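Local atomic coordinates of X-PRO dipeptidase (Streptococcus pyogenes M1 GAS, PDB entry 3O5V), a protein that probably cleaves dipeptides that end in proline, as a manganese-dependent peptidase of the M24B family, represented here by its creatinase/prolidase N-terminal domain. Residues A59-V62 / A63-S66. Residues are numbered along the deposited sequence; the frame is centred on the assembly and turned at random.
Sequences ALEV and ARAS
Glu61, just before helix 62-68, and Arg64 in its first turn form a salt bridge; the helix follows strand 54-58 in the mixed alpha/beta fold of the creatinase/prolidase N-terminal domain. The tightly packed part is the side facing the sheet. There the N-H of Ala65 gives a nearly straight bond to Glu61 O (2.9 Å, 170° at the hydrogen), the first direct i to i+4 bond here. The small methyl of Ala65 suits this side: CB lies 3.4 Å from Glu61 O and also touches Leu55 of strand 54-58. Val62, branched and apolar, packs on Val57 of the same strand.

The outer side is wetter. The two carbonyls before that of Glu61 reach the amides four residues on through water: one water joins Ala59 O to Ala63 N, the other Leu60 O to Arg64 N. Ala59 O also takes the N-H of Val62. The waters satisfy the amides of Ala63 and Arg64 at the start of the helix, where the turn is wider than a direct bond would allow.

Glu61 is largely buried, beside Phe34 and Cys36, yet its acid end is long enough to meet the guanidinium of the exposed Arg64, whose chain reaches back with a bend at chi3 (-53°). Arg64 NH2 lies 3.1 Å from Glu61 OE2, which sits at the guanidinium edge, near its plane. The two planar groups are nevertheless turned 40° apart, so the pairing is not a flat, two-pronged one. Leu60 adds an apolar touch, its CD1 approaching Arg64 NH2 obliquely at 3.6 Å.

Ser66, a short polar residue, turns its hydroxyl back onto the helix. Val62 O consequently accepts twice: Ser66 N approaches nearly in line with the carbonyl, whereas Ser66 OG donates from above the carbonyl plane at 2.8 Å.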
loop_
_atom_site.group_PDB
_atom_site.type_symbol
_atom_site.label_atom_id
_atom_site.label_comp_id
_atom_site.label_asym_id
_atom_site.label_seq_id
_atom_site.Cartn_x
_atom_site.Cartn_y
_atom_site.Cartn_z
ATOM N N ALA A 59 -9.304 8.951 -7.424
ATOM C CA ALA A 59 -8.986 9.675 -8.659
ATOM C C ALA A 59 -8.708 11.143 -8.368
ATOM O O ALA A 59 -7.820 11.739 -8.969
ATOM C CB ALA A 59 -10.138 9.560 -9.645
ATOM N N LEU A 60 -9.466 11.725 -7.441
ATOM C CA LEU A 60 -9.298 13.152 -7.133
ATOM C C LEU A 60 -7.901 13.506 -6.579
ATOM O O LEU A 60 -7.487 14.684 -6.618
ATOM C CB LEU A 60 -10.421 13.640 -6.219
ATOM C CG LEU A 60 -10.459 13.140 -4.770
ATOM C CD1 LEU A 60 -9.634 14.065 -3.893
ATOM C CD2 LEU A 60 -11.893 13.106 -4.272
ATOM N N GLU A 61 -7.188 12.495 -6.081
ATOM C CA GLU A 61 -5.824 12.680 -5.528
ATOM C C GLU A 61 -4.661 12.428 -6.503
ATOM O O GLU A 61 -3.498 12.717 -6.169
ATOM C CB GLU A 61 -5.625 11.761 -4.312
ATOM C CG GLU A 61 -6.497 12.065 -3.127
ATOM C CD GLU A 61 -6.098 13.324 -2.376
ATOM O OE1 GLU A 61 -5.048 13.937 -2.703
ATOM O OE2 GLU A 61 -6.834 13.683 -1.432
ATOM N N VAL A 62 -4.951 11.863 -7.680
ATOM C CA VAL A 62 -3.884 11.429 -8.609
ATOM C C VAL A 62 -2.920 12.566 -8.971
ATOM O O VAL A 62 -1.689 12.408 -8.882
ATOM C CB VAL A 62 -4.453 10.754 -9.909
ATOM C CG1 VAL A 62 -3.340 10.473 -10.909
ATOM C CG2 VAL A 62 -5.165 9.453 -9.570
ATOM N N ALA A 63 -3.480 13.704 -9.366
ATOM C CA ALA A 63 -2.676 14.851 -9.810
ATOM C C ALA A 63 -1.717 15.336 -8.721
ATOM O O ALA A 63 -0.526 15.494 -8.971
ATOM C CB ALA A 63 -3.569 15.985 -10.287
ATOM N N ARG A 64 -2.228 15.538 -7.508
ATOM C CA ARG A 64 -1.383 15.950 -6.383
ATOM C C ARG A 64 -0.322 14.906 -6.019
ATOM O O ARG A 64 0.840 15.257 -5.806
ATOM C CB ARG A 64 -2.228 16.313 -5.155
ATOM C CG ARG A 64 -3.027 17.590 -5.392
ATOM C CD ARG A 64 -4.012 17.982 -4.283
ATOM N NE ARG A 64 -4.983 16.954 -3.860
ATOM C CZ ARG A 64 -6.187 17.253 -3.379
ATOM N NH1 ARG A 64 -6.571 18.526 -3.301
ATOM N NH2 ARG A 64 -7.021 16.299 -2.992
ATOM N N ALA A 65 -0.724 13.639 -5.925
ATOM C CA ALA A 65 0.221 12.549 -5.624
ATOM C C ALA A 65 1.376 12.516 -6.629
ATOM O O ALA A 65 2.554 12.406 -6.234
ATOM C CB ALA A 65 -0.498 11.202 -5.599
ATOM N N SER A 66 1.024 12.640 -7.914
ATOM C CA SER A 66 1.984 12.564 -9.033
ATOM C C SER A 66 3.049 13.666 -9.029
ATOM O O SER A 66 4.126 13.482 -9.599
ATOM C CB SER A 66 1.244 12.563 -10.376
ATOM O OG SER A 66 0.429 11.411 -10.504
HETATM O O HOH W 1 -6.353 13.972 -9.943
HETATM O O HOH W 2 -5.087 15.850 -7.098
#